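Local structure of tyrocidine synthetase 3 (Brevibacillus brevis, 2JGP) at residues K271-L277 and A401-Y407; T354-R359 and F371-L375. The protein probably forms peptide bonds in the nonribosomal assembly of the antibiotic tyrocidine, using a peptidyl carrier domain and a condensation domain. One frame throughout, in Å; residues are numbered along the deposited sequence.

Contact 1: K271-L277 and A401-Y407; sequences KQEAYWL and AYGHQDY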
loop_
_atom_site.group_PDB
_atom_site.type_symbol
_atom_site.label_atom_id
_atom_site.label_comp_id
_atom_site.label_asym_id
_atom_site.label_seq_id
_atom_site.Cartn_x
_atom_site.Cartn_y
_atom_site.Cartn_z
ATOM N N LYS A 271 17.314 -4.816 12.700
ATOM C CA LYS A 271 17.697 -3.552 12.086
ATOM C C LYS A 271 16.502 -2.858 11.428
ATOM O O LYS A 271 16.395 -1.632 11.490
ATOM C CB LYS A 271 18.818 -3.762 11.064
ATOM C CG LYS A 271 20.156 -4.167 11.666
ATOM C CD LYS A 271 20.827 -3.011 12.389
ATOM C CE LYS A 271 22.207 -3.396 12.893
ATOM N NZ LYS A 271 22.870 -2.261 13.604
ATOM N N GLN A 272 15.615 -3.630 10.796
ATOM C CA GLN A 272 14.358 -3.074 10.258
ATOM C C GLN A 272 13.571 -2.431 11.393
ATOM O O GLN A 272 13.090 -1.310 11.263
ATOM C CB GLN A 272 13.480 -4.144 9.594
ATOM C CG GLN A 272 14.067 -4.816 8.361
ATOM C CD GLN A 272 14.094 -3.913 7.156
ATOM O OE1 GLN A 272 13.046 -3.570 6.604
ATOM N NE2 GLN A 272 15.292 -3.525 6.730
ATOM N N GLU A 273 13.454 -3.155 12.502
ATOM C CA GLU A 273 12.753 -2.668 13.688
ATOM C C GLU A 273 13.426 -1.438 14.287
ATOM O O GLU A 273 12.752 -0.450 14.592
ATOM C CB GLU A 273 12.690 -3.774 14.744
ATOM C CG GLU A 273 12.097 -3.340 16.079
ATOM C CD GLU A 273 11.948 -4.495 17.040
ATOM O OE1 GLU A 273 10.797 -4.901 17.296
ATOM O OE2 GLU A 273 12.985 -4.995 17.529
ATOM N N ALA A 274 14.747 -1.515 14.459
ATOM C CA ALA A 274 15.530 -0.465 15.118
ATOM C C ALA A 274 15.303 0.899 14.493
ATOM O O ALA A 274 15.206 1.900 15.207
ATOM C CB ALA A 274 17.009 -0.807 15.088
ATOM N N TYR A 275 15.213 0.937 13.163
ATOM C CA TYR A 275 14.939 2.184 12.459
ATOM C C TYR A 275 13.662 2.852 12.972
ATOM O O TYR A 275 13.649 4.051 13.245
ATOM C CB TYR A 275 14.842 1.975 10.939
ATOM C CG TYR A 275 14.376 3.231 10.247
ATOM C CD1 TYR A 275 15.272 4.252 9.938
ATOM C CD2 TYR A 275 13.028 3.429 9.957
ATOM C CE1 TYR A 275 14.840 5.415 9.334
ATOM C CE2 TYR A 275 12.590 4.589 9.360
ATOM C CZ TYR A 275 13.494 5.576 9.046
ATOM O OH TYR A 275 13.043 6.731 8.455
ATOM N N TRP A 276 12.596 2.066 13.108
ATOM C CA TRP A 276 11.296 2.587 13.508
ATOM C C TRP A 276 11.247 2.962 14.984
ATOM O O TRP A 276 10.626 3.959 15.352
ATOM C CB TRP A 276 10.202 1.576 13.171
ATOM C CG TRP A 276 10.042 1.419 11.694
ATOM C CD1 TRP A 276 10.404 0.349 10.942
ATOM C CD2 TRP A 276 9.530 2.397 10.784
ATOM N NE1 TRP A 276 10.128 0.585 9.616
ATOM C CE2 TRP A 276 9.590 1.836 9.490
ATOM C CE3 TRP A 276 9.017 3.690 10.936
ATOM C CZ2 TRP A 276 9.156 2.523 8.353
ATOM C CZ3 TRP A 276 8.574 4.368 9.812
ATOM C CH2 TRP A 276 8.649 3.779 8.532
ATOM N N LEU A 277 11.912 2.175 15.822
ATOM C CA LEU A 277 11.962 2.462 17.254
ATOM C C LEU A 277 12.723 3.762 17.506
ATOM O O LEU A 277 12.307 4.571 18.332
ATOM C CB LEU A 277 12.581 1.294 18.024
ATOM C CG LEU A 277 11.829 -0.038 17.905
ATOM C CD1 LEU A 277 12.409 -1.064 18.862
ATOM C CD2 LEU A 277 10.330 0.140 18.141
ATOM N N ALA A 401 12.293 4.896 4.988
ATOM C CA ALA A 401 11.109 4.104 5.324
ATOM C C ALA A 401 10.984 2.888 4.411
ATOM O O ALA A 401 10.786 1.767 4.885
ATOM C CB ALA A 401 9.853 4.971 5.235
ATOM N N TYR A 402 11.114 3.108 3.105
ATOM C CA TYR A 402 11.047 2.011 2.136
ATOM C C TYR A 402 12.173 0.994 2.364
ATOM O O TYR A 402 11.954 -0.211 2.234
ATOM C CB TYR A 402 11.107 2.525 0.695
ATOM C CG TYR A 402 10.013 3.509 0.313
ATOM C CD1 TYR A 402 10.251 4.493 -0.641
ATOM C CD2 TYR A 402 8.756 3.474 0.914
ATOM C CE1 TYR A 402 9.265 5.411 -0.997
ATOM C CE2 TYR A 402 7.763 4.390 0.558
ATOM C CZ TYR A 402 8.029 5.350 -0.394
ATOM O OH TYR A 402 7.062 6.265 -0.745
ATOM N N GLY A 403 13.356 1.484 2.726
ATOM C CA GLY A 403 14.485 0.613 3.058
ATOM C C GLY A 403 14.274 -0.214 4.321
ATOM O O GLY A 403 14.967 -1.205 4.543
ATOM N N HIS A 404 13.328 0.202 5.156
ATOM C CA HIS A 404 13.026 -0.512 6.387
ATOM C C HIS A 404 11.564 -0.927 6.459
ATOM O O HIS A 404 10.989 -1.008 7.540
ATOM C CB HIS A 404 13.434 0.338 7.580
ATOM C CG HIS A 404 14.901 0.623 7.610
ATOM N ND1 HIS A 404 15.468 1.656 6.898
ATOM C CD2 HIS A 404 15.922 -0.026 8.215
ATOM C CE1 HIS A 404 16.777 1.648 7.087
ATOM N NE2 HIS A 404 17.075 0.635 7.881
ATOM N N GLN A 405 10.990 -1.249 5.300
ATOM C CA GLN A 405 9.574 -1.604 5.203
ATOM C C GLN A 405 9.237 -3.020 5.681
ATOM O O GLN A 405 8.056 -3.361 5.847
ATOM C CB GLN A 405 9.082 -1.423 3.762
ATOM C CG GLN A 405 9.540 -2.498 2.789
ATOM C CD GLN A 405 8.967 -2.291 1.412
ATOM O OE1 GLN A 405 7.934 -2.866 1.059
ATOM N NE2 GLN A 405 9.613 -1.442 0.633
ATOM N N ASP A 406 10.252 -3.850 5.911
ATOM C CA ASP A 406 10.014 -5.238 6.310
ATOM C C ASP A 406 9.911 -5.388 7.829
ATOM O O ASP A 406 10.481 -6.307 8.432
ATOM C CB ASP A 406 11.082 -6.149 5.710
ATOM C CG ASP A 406 11.000 -6.202 4.196
ATOM O OD1 ASP A 406 9.932 -6.573 3.673
ATOM O OD2 ASP A 406 11.988 -5.864 3.529
ATOM N N TYR A 407 9.176 -4.459 8.429
ATOM C CA TYR A 407 8.793 -4.514 9.831
ATOM C C TYR A 407 7.285 -4.265 9.881
ATOM O O TYR A 407 6.839 -3.177 9.544
ATOM C CB TYR A 407 9.547 -3.447 10.616
ATOM C CG TYR A 407 9.287 -3.458 12.104
ATOM C CD1 TYR A 407 9.595 -4.573 12.877
ATOM C CD2 TYR A 407 8.759 -2.342 12.745
ATOM C CE1 TYR A 407 9.367 -4.583 14.242
ATOM C CE2 TYR A 407 8.530 -2.343 14.110
ATOM C CZ TYR A 407 8.832 -3.462 14.853
ATOM O OH TYR A 407 8.608 -3.458 16.209
#

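Contact 2: T354-R359 and F371-L375; sequences TPITGR and FVNTL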
loop_
_atom_site.group_PDB
_atom_site.type_symbol
_atom_site.label_atom_id
_atom_site.label_comp_id
_atom_site.label_asym_id
_atom_site.label_seq_id
_atom_site.Cartn_x
_atom_site.Cartn_y
_atom_site.Cartn_z
ATOM N N THR A 354 1.171 6.262 5.288
ATOM C CA THR A 354 1.268 6.054 3.844
ATOM C C THR A 354 1.207 4.561 3.499
ATOM O O THR A 354 2.172 3.822 3.723
ATOM C CB THR A 354 2.545 6.666 3.257
ATOM O OG1 THR A 354 3.700 6.123 3.908
ATOM C CG2 THR A 354 2.538 8.188 3.420
ATOM N N PRO A 355 0.066 4.105 2.972
ATOM C CA PRO A 355 -0.004 2.717 2.522
ATOM C C PRO A 355 0.954 2.420 1.369
ATOM O O PRO A 355 1.169 3.269 0.504
ATOM C CB PRO A 355 -1.468 2.559 2.086
ATOM C CG PRO A 355 -2.203 3.661 2.804
ATOM C CD PRO A 355 -1.232 4.792 2.826
ATOM N N ILE A 356 1.534 1.224 1.397
ATOM C CA ILE A 356 2.374 0.708 0.318
ATOM C C ILE A 356 1.824 -0.654 -0.060
ATOM O O ILE A 356 1.094 -1.264 0.721
ATOM C CB ILE A 356 3.854 0.574 0.742
ATOM C CG1 ILE A 356 3.999 -0.312 1.985
ATOM C CG2 ILE A 356 4.460 1.946 0.979
ATOM C CD1 ILE A 356 5.447 -0.588 2.383
ATOM N N THR A 357 2.164 -1.137 -1.250
ATOM C CA THR A 357 1.596 -2.402 -1.735
ATOM C C THR A 357 2.104 -3.598 -0.928
ATOM O O THR A 357 1.408 -4.601 -0.785
ATOM C CB THR A 357 1.931 -2.655 -3.226
ATOM O OG1 THR A 357 3.333 -2.896 -3.364
ATOM C CG2 THR A 357 1.525 -1.465 -4.091
ATOM N N GLY A 358 3.321 -3.479 -0.399
ATOM C CA GLY A 358 3.970 -4.577 0.317
ATOM C C GLY A 358 4.564 -5.622 -0.616
ATOM O O GLY A 358 5.044 -6.670 -0.163
ATOM N N ARG A 359 4.538 -5.335 -1.915
ATOM C CA ARG A 359 4.966 -6.268 -2.954
ATOM C C ARG A 359 6.308 -5.800 -3.509
ATOM O O ARG A 359 6.413 -5.378 -4.667
ATOM C CB ARG A 359 3.910 -6.332 -4.060
ATOM C CG ARG A 359 2.577 -6.899 -3.591
ATOM C CD ARG A 359 1.437 -6.467 -4.476
ATOM N NE ARG A 359 0.148 -6.923 -3.949
ATOM C CZ ARG A 359 -0.372 -8.130 -4.175
ATOM N NH1 ARG A 359 0.265 -9.013 -4.940
ATOM N NH2 ARG A 359 -1.550 -8.442 -3.668
ATOM N N PHE A 371 -1.046 -8.161 1.368
ATOM C CA PHE A 371 0.312 -7.585 1.371
ATOM C C PHE A 371 0.371 -6.130 1.835
ATOM O O PHE A 371 1.394 -5.689 2.378
ATOM C CB PHE A 371 0.936 -7.688 -0.021
ATOM C CG PHE A 371 1.282 -9.094 -0.428
ATOM C CD1 PHE A 371 0.456 -9.810 -1.291
ATOM C CD2 PHE A 371 2.431 -9.703 0.050
ATOM C CE1 PHE A 371 0.774 -11.108 -1.665
ATOM C CE2 PHE A 371 2.751 -10.997 -0.317
ATOM C CZ PHE A 371 1.918 -11.702 -1.181
ATOM N N VAL A 372 -0.711 -5.386 1.626
ATOM C CA VAL A 372 -0.718 -3.959 1.911
ATOM C C VAL A 372 -0.219 -3.678 3.332
ATOM O O VAL A 372 -0.623 -4.337 4.283
ATOM C CB VAL A 372 -2.108 -3.325 1.656
ATOM C CG1 VAL A 372 -3.158 -3.905 2.592
ATOM C CG2 VAL A 372 -2.031 -1.814 1.794
ATOM N N ASN A 373 0.709 -2.736 3.433
ATOM C CA ASN A 373 1.364 -2.362 4.686
ATOM C C ASN A 373 1.194 -0.860 4.803
ATOM O O ASN A 373 0.928 -0.198 3.808
ATOM C CB ASN A 373 2.858 -2.730 4.623
ATOM C CG ASN A 373 3.555 -2.707 5.991
ATOM O OD1 ASN A 373 2.917 -2.730 7.048
ATOM N ND2 ASN A 373 4.892 -2.689 5.961
ATOM N N THR A 374 1.319 -0.321 6.008
ATOM C CA THR A 374 1.289 1.125 6.195
ATOM C C THR A 374 2.583 1.537 6.877
ATOM O O THR A 374 3.067 0.855 7.794
ATOM C CB THR A 374 0.083 1.589 7.030
ATOM O OG1 THR A 374 -1.128 1.114 6.434
ATOM C CG2 THR A 374 0.034 3.116 7.106
ATOM N N LEU A 375 3.161 2.629 6.395
ATOM C CA LEU A 375 4.324 3.218 7.020
ATOM C C LEU A 375 3.888 4.492 7.725
ATOM O O LEU A 375 3.175 5.303 7.145
ATOM C CB LEU A 375 5.381 3.554 5.973
ATOM C CG LEU A 375 5.745 2.435 4.996
ATOM C CD1 LEU A 375 6.768 2.957 3.990
ATOM C CD2 LEU A 375 6.253 1.200 5.731
#

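Contact 1: K271-L277 and A401-Y407
The side-chain amide of Gln272 reaches across to Gly403 and Asp406, while the ring of Tyr407 lies on the backbone of Glu273. The Gln272 chain, bent at chi2, turns its amide toward the backbone of residues 403-406. Gln272 OE1 accepts from Asp406 N at 2.9 Å, in the plane of its own side-chain carbonyl; Gln272 NE2 donates to Gly403 O at 3.2 Å, on a lone pair. Used at both ends, the amide is held against rotation. Trp276 adds a third polar link: its NE1 points edge-on to His404 O, 2.8 Å away, in a nearly straight bond (166°), although the donor stands above the carbonyl plane rather than on a lone pair.

The rings supply the rest. Tyr275 and His404 form an offset stack, their centroids 4.6 Å apart and planes at 12°, with Tyr275 CB over the imidazole face. His404 is fixed at both nitrogens, ND1 by Asp400 O and NE2 by Glu54 OE1, which probably settles the turn of the stacked ring. With its ring carried anti to the backbone N (chi1 -177°), Tyr407 lays one face against helix 267-279, where Glu273 CA sits over the ring centre, 3.8 Å from the centroid. The extended Glu273 chain crosses this ring to reach its hydroxyl in a weak bond. Trp276 lies beside it, CD1 3.6 Å from Tyr407 CD2, and its far corner, CH2, rests on Ala401 CB.

Helix 267-279 is thus tied to the C-terminal side of helix 387-403. Leu375 of strand 373-379 touches Trp276 and Ala401, helix 409-415 packs on Tyr407, Arg14, on helix 10-23, forms a salt bridge with Asp406, and helix 41-55 touches Gln272 and His404 through Tyr55.

Contact 2: T354-R359 and F371-L375
Thr354 and Leu375, then Ile356 and Asn373, make the two hydrogen-bonded pairs of a short antiparallel strand pairing, and the backbones are closely paired here. Each pair exchanges two backbone bonds, among them Thr354 N to Leu375 O and Ile356 N to Asn373 O, both 2.9 Å. Between them Pro355, which has no N-H to give, faces Thr374 in the non-hydrogen-bonded position; its CA makes a CH...O contact with Asn373 O.

On the face shared by Thr354, Ile356, Asn373 and Leu375, the side chains fit closely. Ile356 holds CG1 between its backbone N and carbonyl carbon (chi1 56°), which lays the chain beside Asn373 and brings CD1 across Leu375 to 3.9 Å from CD2. Thr354 OG1 adds a weak bond to Leu375 O.

On the face of Pro355 and Thr374 the segments touch only lightly, and Pro355 CB flanks Val372 CG2 loosely at 4.4 Å. The solvent side lies at Thr357, whose side chain turns away from residues 371-375; Thr357 OG1 accepts from Arg359 N at 3.1 Å, forming an ST turn. Gly358, at positive phi (79°), lets the chain pass close to Phe371 O.

Past this turn the contact tightens again. The Arg359 guanidinium presents one face to Phe371, with CD1 over its centre and 3.4 Å from CZ, the two planes 58° apart. Asp226 probably holds this corner together, through a salt bridge to Arg359 NH2 and bonds to the backbone N of Phe371 and Val372, and Arg359 NH1 donates to Ile367 O.

The pairing joins strands 350-356 and 373-379. Helix 387-403 packs on Ile356 and Leu375 through Tyr402, strand 430-435 meets Pro355, and the Phe371 ring contacts Tyr253 and Phe256.

How the contacts relate
The two contacts belong to the condensation domain, their centres 13 Å apart. Along the chain, residues 271-277 come first, then both segments of contact 2, then 401-407, so the strand pair is formed by chain that runs between the two halves of contact 1. Strand 373-379 leads on to helix 387-403, whose end belongs to contact 1, and the two contacts touch there: Tyr402 CD2 lies 3.7 Å from Leu375 CD1, and Gln405 OE1 packs on Ile356. Residues 401-407 therefore face both the strand pair near the centre of the molecule and helix 267-279, consistent with a link from the central strands to the carrier-facing side.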